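Ulvan Lyase-PL25 (Pseudoalteromonas sp. PLSV, PDB 5UAM) cleaves ulvan, the sulfated cell-wall polysaccharide of green seaweeds, acting as a polysaccharide lyase with a beta-propeller fold. Local coordinates at residues A[45-50]-A[418-423]; A[50-55]-A[68-73]. All coordinates share one frame; numbering follows the deposited sequence.

Interaction 1: A[45-50]-A[418-423]; sequences AGIHKN and FIKDAI
H48 and G46, on the first strand of a four-stranded antiparallel propeller sheet, hydrogen-bond to K420 in the loop between strands 412-415 and 428-433, forming a single beta bridge centred on I47 and K420. K420 uses both backbone polar groups. Its N donates to G46 O at 3.1 Å, tilted from the carbonyl plane, and its O accepts from H48 N at 2.9 Å in a nearly straight bond (177°). Both bonds are made from within a type II turn, I419 to A422, whose central residues are K420 and D421 and which A422 N closes on I419 O.

Water joins the two segments as well. One molecule donates to H48 O and, at 2.6 Å, to D421 OD2; the same carboxylate oxygen makes a salt bridge with K420 NZ, 3.6 Å away. A second water accepts from A45 N and gives a weak bond to F418 O. G46 suits its place because a beta carbon there would come tightly against I419 CG1. I47 turns its side chain to M104 and I106 on strand 103-106 of another propeller sheet.

With its CG anti to the backbone N (chi1 -177°), the H48 ring reaches I423, and its ND1 is satisfied by T53 OG1. The branched I423 suits this flat partner: CD1 approaches H48 CE1, while CG2 sits over one ring face, offset toward the rim, in a CH-pi contact 3.9 Å from the centroid.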
ATOM      1  N   ALA A  45       1.422  -6.890   2.383  1.00 11.34           N
ATOM      2  CA  ALA A  45       1.405  -7.951   1.400  1.00 11.53           C
ATOM      3  C   ALA A  45       1.973  -9.245   1.961  1.00 12.39           C
ATOM      4  O   ALA A  45       1.645 -10.327   1.464  1.00 13.60           O
ATOM      5  CB  ALA A  45       2.192  -7.535   0.145  1.00 13.26           C
ATOM      6  N   GLY A  46       2.825  -9.153   2.976  1.00 11.43           N
ATOM      7  CA  GLY A  46       3.373 -10.323   3.627  1.00 13.83           C
ATOM      8  C   GLY A  46       3.569 -10.035   5.098  1.00 11.70           C
ATOM      9  O   GLY A  46       3.669  -8.879   5.524  1.00 12.10           O
ATOM     10  N   ILE A  47       3.659 -11.121   5.871  1.00 12.34           N
ATOM     11  CA  ILE A  47       3.716 -11.083   7.330  1.00 11.47           C
ATOM     12  C   ILE A  47       4.623 -12.208   7.791  1.00 12.50           C
ATOM     13  O   ILE A  47       4.496 -13.343   7.322  1.00 12.35           O
ATOM     14  CB  ILE A  47       2.327 -11.287   7.964  1.00 12.25           C
ATOM     15  CG1 ILE A  47       1.361 -10.210   7.467  1.00 12.59           C
ATOM     16  CG2 ILE A  47       2.445 -11.327   9.481  1.00 14.91           C
ATOM     17  CD1 ILE A  47      -0.065 -10.372   7.979  1.00 13.44           C
ATOM     18  N   HIS A  48       5.522 -11.906   8.721  1.00 12.26           N
ATOM     19  CA  HIS A  48       6.347 -12.930   9.349  1.00 12.27           C
ATOM     20  C   HIS A  48       5.774 -13.280  10.715  1.00 14.17           C
ATOM     21  O   HIS A  48       5.499 -12.392  11.526  1.00 15.70           O
ATOM     22  CB  HIS A  48       7.778 -12.449   9.521  1.00 13.94           C
ATOM     23  CG  HIS A  48       8.678 -13.486  10.102  1.00 15.49           C
ATOM     24  ND1 HIS A  48       9.258 -14.468   9.330  1.00 16.23           N
ATOM     25  CD2 HIS A  48       9.048 -13.738  11.380  1.00 17.71           C
ATOM     26  CE1 HIS A  48       9.977 -15.262  10.111  1.00 16.01           C
ATOM     27  NE2 HIS A  48       9.869 -14.835  11.357  1.00 18.19           N
ATOM     28  N   LYS A  49       5.651 -14.573  11.003  1.00 13.79           N
ATOM     29  CA  LYS A  49       5.230 -14.997  12.332  1.00 15.15           C
ATOM     30  C   LYS A  49       5.829 -16.363  12.627  1.00 14.91           C
ATOM     31  O   LYS A  49       5.715 -17.282  11.811  1.00 15.06           O
ATOM     32  CB  LYS A  49       3.707 -15.078  12.439  1.00 16.59           C
ATOM     33  CG  LYS A  49       3.248 -15.545  13.814  1.00 20.44           C
ATOM     34  CD  LYS A  49       1.747 -15.518  13.950  1.00 25.98           C
ATOM     35  CE  LYS A  49       1.235 -14.128  14.248  1.00 23.36           C
ATOM     36  NZ  LYS A  49       1.492 -13.710  15.659  1.00 22.72           N
ATOM     37  N   ASN A  50       6.474 -16.486  13.785  1.00 16.16           N
ATOM     38  CA  ASN A  50       6.942 -17.779  14.300  1.00 16.29           C
ATOM     39  C   ASN A  50       7.816 -18.511  13.298  1.00 16.99           C
ATOM     40  O   ASN A  50       7.689 -19.715  13.113  1.00 18.95           O
ATOM     41  CB  ASN A  50       5.778 -18.673  14.720  1.00 17.97           C
ATOM     42  CG  ASN A  50       6.229 -19.886  15.533  1.00 20.60           C
ATOM     43  OD1 ASN A  50       7.139 -19.806  16.360  1.00 23.02           O
ATOM     44  ND2 ASN A  50       5.578 -21.022  15.295  1.00 21.85           N
ATOM     45  N   PHE A 418       7.331  -2.901   3.382  1.00 11.82           N
ATOM     46  CA  PHE A 418       8.048  -3.866   4.193  1.00 12.84           C
ATOM     47  C   PHE A 418       7.083  -4.835   4.867  1.00 13.52           C
ATOM     48  O   PHE A 418       6.017  -4.439   5.364  1.00 17.27           O
ATOM     49  CB  PHE A 418       8.895  -3.178   5.250  1.00 13.08           C
ATOM     50  CG  PHE A 418      10.168  -2.554   4.726  1.00 13.80           C
ATOM     51  CD1 PHE A 418      11.129  -3.327   4.105  1.00 15.94           C
ATOM     52  CD2 PHE A 418      10.438  -1.198   4.917  1.00 15.11           C
ATOM     53  CE1 PHE A 418      12.300  -2.759   3.652  1.00 14.80           C
ATOM     54  CE2 PHE A 418      11.605  -0.634   4.453  1.00 17.19           C
ATOM     55  CZ  PHE A 418      12.536  -1.416   3.832  1.00 15.48           C
ATOM     56  N   ILE A 419       7.493  -6.098   4.896  1.00 13.82           N
ATOM     57  CA  ILE A 419       6.737  -7.176   5.521  1.00 12.14           C
ATOM     58  C   ILE A 419       6.555  -6.921   7.002  1.00 14.55           C
ATOM     59  O   ILE A 419       7.475  -6.475   7.710  1.00 15.18           O
ATOM     60  CB  ILE A 419       7.491  -8.481   5.245  1.00 15.06           C
ATOM     61  CG1 ILE A 419       7.275  -8.803   3.768  1.00 19.15           C
ATOM     62  CG2 ILE A 419       7.075  -9.632   6.153  1.00 14.70           C
ATOM     63  CD1 ILE A 419       8.062  -9.937   3.284  1.00 22.97           C
ATOM     64  N   LYS A 420       5.343  -7.200   7.489  1.00 13.63           N
ATOM     65  CA  LYS A 420       5.043  -7.015   8.898  1.00 13.85           C
ATOM     66  C   LYS A 420       5.912  -7.931   9.745  1.00 13.77           C
ATOM     67  O   LYS A 420       5.964  -9.140   9.527  1.00 14.11           O
ATOM     68  CB  LYS A 420       3.557  -7.286   9.180  1.00 15.88           C
ATOM     69  CG  LYS A 420       3.182  -7.239  10.682  1.00 17.91           C
ATOM     70  CD  LYS A 420       1.714  -7.484  10.927  1.00 23.11           C
ATOM     71  CE  LYS A 420       1.420  -7.686  12.412  1.00 30.29           C
ATOM     72  NZ  LYS A 420       1.825  -6.515  13.225  1.00 38.62           N
ATOM     73  N   ASP A 421       6.583  -7.356  10.746  1.00 14.83           N
ATOM     74  CA  ASP A 421       7.438  -8.117  11.645  1.00 14.93           C
ATOM     75  C   ASP A 421       8.547  -8.853  10.897  1.00 15.21           C
ATOM     76  O   ASP A 421       9.017  -9.912  11.334  1.00 18.15           O
ATOM     77  CB  ASP A 421       6.624  -9.055  12.525  1.00 16.37           C
ATOM     78  CG  ASP A 421       5.712  -8.302  13.468  1.00 21.05           C
ATOM     79  OD1 ASP A 421       6.114  -7.225  13.989  1.00 24.74           O
ATOM     80  OD2 ASP A 421       4.579  -8.765  13.716  1.00 22.35           O
ATOM     81  N   ALA A 422       9.007  -8.269   9.792  1.00 15.13           N
ATOM     82  CA  ALA A 422      10.021  -8.914   8.976  1.00 16.81           C
ATOM     83  C   ALA A 422      11.283  -9.214   9.774  1.00 14.50           C
ATOM     84  O   ALA A 422      11.682  -8.470  10.678  1.00 18.57           O
ATOM     85  CB  ALA A 422      10.404  -7.997   7.831  1.00 20.11           C
ATOM     86  N   ILE A 423      11.920 -10.316   9.401  1.00 17.75           N
ATOM     87  CA  ILE A 423      13.276 -10.645   9.839  1.00 16.45           C
ATOM     88  C   ILE A 423      14.225 -10.265   8.704  1.00 17.21           C
ATOM     89  O   ILE A 423      13.788 -10.064   7.556  1.00 17.47           O
ATOM     90  CB  ILE A 423      13.396 -12.120  10.257  1.00 18.57           C
ATOM     91  CG1 ILE A 423      13.018 -13.074   9.109  1.00 21.03           C
ATOM     92  CG2 ILE A 423      12.532 -12.371  11.477  1.00 21.75           C
ATOM     93  CD1 ILE A 423      13.390 -14.514   9.389  1.00 26.94           C
TER
HETATM   94  O   HOH W   1       4.010  -5.927   3.167  1.00 14.63           O
HETATM   95  O   HOH W   2       3.607 -11.087  12.930  1.00 18.22           O

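Interaction 2: A[50-55]-A[68-73]; sequences NGITYV and SYNHQT
T53 OG1 is gripped by two imidazoles, that of H48 and that of H71, whose NE2 lies 2.7 Å away across a beta hairpin of the propeller sheet. A threonine hydroxyl suits this place, since it can both donate and accept. Strands 52-55 and 68-70 run antiparallel. T53 and Y69 form the hydrogen-bonded pair, T53 N to Y69 O and Y69 N to T53 O, both 2.9 Å.

At the open end of the hairpin H71 N donates to G51 O, almost in line with the carbonyl. G51 takes a positive phi (86°) that would jam a side chain against the preceding carbonyl. Water bridges G51 O to Q72 N. N70 shapes the exit from its strand by an Asx motif: OD1 accepts from T73 N at 3.0 Å and, weakly, from Q72 N.

I52, N70, Y54 and S68 share one face, where I52 CG2 lies over the Y54 ring, offset toward its rim, and I52 CD1 reaches the N70 amide. On the face of T53 and Y69, the H71 ring has Y69 CD2 3.6 Å above its plane, over its centre.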
ATOM      1  N   ASN A  50       6.474 -16.486  13.785  1.00 16.16           N
ATOM      2  CA  ASN A  50       6.942 -17.779  14.300  1.00 16.29           C
ATOM      3  C   ASN A  50       7.816 -18.511  13.298  1.00 16.99           C
ATOM      4  O   ASN A  50       7.689 -19.715  13.113  1.00 18.95           O
ATOM      5  CB  ASN A  50       5.778 -18.673  14.720  1.00 17.97           C
ATOM      6  CG  ASN A  50       6.229 -19.886  15.533  1.00 20.60           C
ATOM      7  OD1 ASN A  50       7.139 -19.806  16.360  1.00 23.02           O
ATOM      8  ND2 ASN A  50       5.578 -21.022  15.295  1.00 21.85           N
ATOM      9  N   GLY A  51       8.699 -17.781  12.622  1.00 16.34           N
ATOM     10  CA  GLY A  51       9.649 -18.409  11.729  1.00 15.62           C
ATOM     11  C   GLY A  51       9.151 -18.661  10.331  1.00 15.48           C
ATOM     12  O   GLY A  51       9.903 -19.236   9.523  1.00 17.21           O
ATOM     13  N   ILE A  52       7.915 -18.270  10.019  1.00 14.60           N
ATOM     14  CA  ILE A  52       7.325 -18.457   8.702  1.00 14.29           C
ATOM     15  C   ILE A  52       7.035 -17.078   8.134  1.00 13.98           C
ATOM     16  O   ILE A  52       6.449 -16.232   8.818  1.00 14.29           O
ATOM     17  CB  ILE A  52       6.007 -19.250   8.777  1.00 15.14           C
ATOM     18  CG1 ILE A  52       6.161 -20.541   9.595  1.00 21.61           C
ATOM     19  CG2 ILE A  52       5.459 -19.484   7.374  1.00 16.46           C
ATOM     20  CD1 ILE A  52       7.054 -21.558   8.997  1.00 26.94           C
ATOM     21  N   THR A  53       7.422 -16.852   6.884  1.00 13.40           N
ATOM     22  CA  THR A  53       7.035 -15.638   6.172  1.00 12.72           C
ATOM     23  C   THR A  53       5.940 -15.983   5.172  1.00 13.93           C
ATOM     24  O   THR A  53       6.148 -16.808   4.278  1.00 13.37           O
ATOM     25  CB  THR A  53       8.215 -14.946   5.485  1.00 13.72           C
ATOM     26  OG1 THR A  53       9.200 -14.611   6.459  1.00 14.41           O
ATOM     27  CG2 THR A  53       7.778 -13.644   4.811  1.00 13.34           C
ATOM     28  N   TYR A  54       4.775 -15.369   5.350  1.00 12.03           N
ATOM     29  CA  TYR A  54       3.643 -15.506   4.457  1.00 11.65           C
ATOM     30  C   TYR A  54       3.667 -14.362   3.466  1.00 13.21           C
ATOM     31  O   TYR A  54       3.913 -13.222   3.846  1.00 13.16           O
ATOM     32  CB  TYR A  54       2.339 -15.459   5.253  1.00 12.26           C
ATOM     33  CG  TYR A  54       2.275 -16.522   6.324  1.00 11.77           C
ATOM     34  CD1 TYR A  54       2.748 -16.265   7.607  1.00 13.02           C
ATOM     35  CD2 TYR A  54       1.777 -17.792   6.053  1.00 12.54           C
ATOM     36  CE1 TYR A  54       2.700 -17.241   8.604  1.00 13.04           C
ATOM     37  CE2 TYR A  54       1.734 -18.777   7.036  1.00 13.70           C
ATOM     38  CZ  TYR A  54       2.202 -18.494   8.305  1.00 14.02           C
ATOM     39  OH  TYR A  54       2.186 -19.448   9.287  1.00 16.18           O
ATOM     40  N   VAL A  55       3.400 -14.661   2.199  1.00 12.38           N
ATOM     41  CA  VAL A  55       3.491 -13.672   1.131  1.00 11.93           C
ATOM     42  C   VAL A  55       2.270 -13.789   0.230  1.00 11.75           C
ATOM     43  O   VAL A  55       1.783 -14.898  -0.029  1.00 13.95           O
ATOM     44  CB  VAL A  55       4.789 -13.843   0.324  1.00 13.72           C
ATOM     45  CG1 VAL A  55       6.013 -13.660   1.253  1.00 14.64           C
ATOM     46  CG2 VAL A  55       4.850 -15.199  -0.376  1.00 13.19           C
ATOM     47  N   SER A  68       4.160 -19.416   1.399  1.00 12.84           N
ATOM     48  CA  SER A  68       4.877 -19.233   2.650  1.00 13.24           C
ATOM     49  C   SER A  68       6.251 -19.869   2.568  1.00 14.22           C
ATOM     50  O   SER A  68       6.460 -20.840   1.836  1.00 14.75           O
ATOM     51  CB  SER A  68       4.107 -19.815   3.821  1.00 13.74           C
ATOM     52  OG  SER A  68       4.041 -21.221   3.772  1.00 16.64           O
ATOM     53  N   TYR A  69       7.169 -19.311   3.362  1.00 14.02           N
ATOM     54  CA  TYR A  69       8.530 -19.812   3.491  1.00 13.23           C
ATOM     55  C   TYR A  69       8.823 -20.094   4.955  1.00 14.16           C
ATOM     56  O   TYR A  69       8.655 -19.213   5.805  1.00 14.80           O
ATOM     57  CB  TYR A  69       9.538 -18.807   2.941  1.00 15.67           C
ATOM     58  CG  TYR A  69      10.963 -19.315   2.974  1.00 15.23           C
ATOM     59  CD1 TYR A  69      11.365 -20.361   2.168  1.00 15.82           C
ATOM     60  CD2 TYR A  69      11.893 -18.778   3.848  1.00 16.21           C
ATOM     61  CE1 TYR A  69      12.661 -20.831   2.200  1.00 16.54           C
ATOM     62  CE2 TYR A  69      13.194 -19.235   3.885  1.00 16.45           C
ATOM     63  CZ  TYR A  69      13.572 -20.257   3.053  1.00 17.69           C
ATOM     64  OH  TYR A  69      14.867 -20.746   3.059  1.00 20.18           O
ATOM     65  N   ASN A  70       9.273 -21.303   5.237  1.00 14.68           N
ATOM     66  CA  ASN A  70       9.686 -21.714   6.575  1.00 14.84           C
ATOM     67  C   ASN A  70      11.194 -21.523   6.659  1.00 17.50           C
ATOM     68  O   ASN A  70      11.957 -22.229   5.989  1.00 17.95           O
ATOM     69  CB  ASN A  70       9.312 -23.179   6.784  1.00 18.61           C
ATOM     70  CG  ASN A  70       9.638 -23.679   8.166  1.00 21.54           C
ATOM     71  OD1 ASN A  70      10.698 -23.389   8.715  1.00 21.01           O
ATOM     72  ND2 ASN A  70       8.713 -24.433   8.746  1.00 24.50           N
ATOM     73  N   HIS A  71      11.621 -20.559   7.476  1.00 17.01           N
ATOM     74  CA  HIS A  71      13.039 -20.217   7.535  1.00 16.71           C
ATOM     75  C   HIS A  71      13.877 -21.303   8.188  1.00 18.40           C
ATOM     76  O   HIS A  71      15.076 -21.399   7.895  1.00 23.02           O
ATOM     77  CB  HIS A  71      13.210 -18.874   8.248  1.00 16.45           C
ATOM     78  CG  HIS A  71      12.654 -17.719   7.473  1.00 16.17           C
ATOM     79  ND1 HIS A  71      13.443 -16.925   6.669  1.00 17.96           N
ATOM     80  CD2 HIS A  71      11.389 -17.254   7.334  1.00 15.86           C
ATOM     81  CE1 HIS A  71      12.693 -15.999   6.095  1.00 18.18           C
ATOM     82  NE2 HIS A  71      11.442 -16.180   6.479  1.00 16.12           N
ATOM     83  N   GLN A  72      13.296 -22.109   9.081  1.00 18.95           N
ATOM     84  CA  GLN A  72      14.069 -23.160   9.734  1.00 19.72           C
ATOM     85  C   GLN A  72      14.306 -24.350   8.817  1.00 22.95           C
ATOM     86  O   GLN A  72      15.398 -24.920   8.813  1.00 24.67           O
ATOM     87  CB  GLN A  72      13.375 -23.621  11.020  1.00 21.37           C
ATOM     88  CG  GLN A  72      14.151 -24.708  11.789  1.00 26.75           C
ATOM     89  CD  GLN A  72      13.499 -25.099  13.109  1.00 33.79           C
ATOM     90  OE1 GLN A  72      12.379 -24.680  13.415  1.00 41.35           O
ATOM     91  NE2 GLN A  72      14.203 -25.908  13.900  1.00 34.85           N
ATOM     92  N   THR A  73      13.295 -24.747   8.036  1.00 20.75           N
ATOM     93  CA  THR A  73      13.429 -25.923   7.187  1.00 19.34           C
ATOM     94  C   THR A  73      13.840 -25.575   5.767  1.00 20.23           C
ATOM     95  O   THR A  73      14.275 -26.466   5.029  1.00 23.09           O
ATOM     96  CB  THR A  73      12.098 -26.684   7.122  1.00 22.31           C
ATOM     97  OG1 THR A  73      11.122 -25.858   6.486  1.00 21.67           O
ATOM     98  CG2 THR A  73      11.603 -27.059   8.528  1.00 24.57           C
TER
HETATM   99  O   HOH W   3      11.114 -21.275  10.975  1.00 27.20           O

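In the fold
From the N terminus, the chain enters the four-stranded antiparallel sheet at strand 46-49, turns at N50, which both contacts share, and returns along 52-58. Interaction 2 closes the short hairpin to 64-70. Interaction 1 closes a far longer loop, 367 residues lying between its segments, and interaction 2 is nested inside it. The late partner, 418-423, in the loop after strand 412-415, bridges to the first, innermost strand of this sheet and so ties it to the sheet that 412-415 shares with strand 30-33 and the C-terminal strands. Two propeller sheets are thus tied together. Their centres 9 Å apart, the contacts meet directly: I47 O probably bonds to Y54 N, and I423 packs against H71.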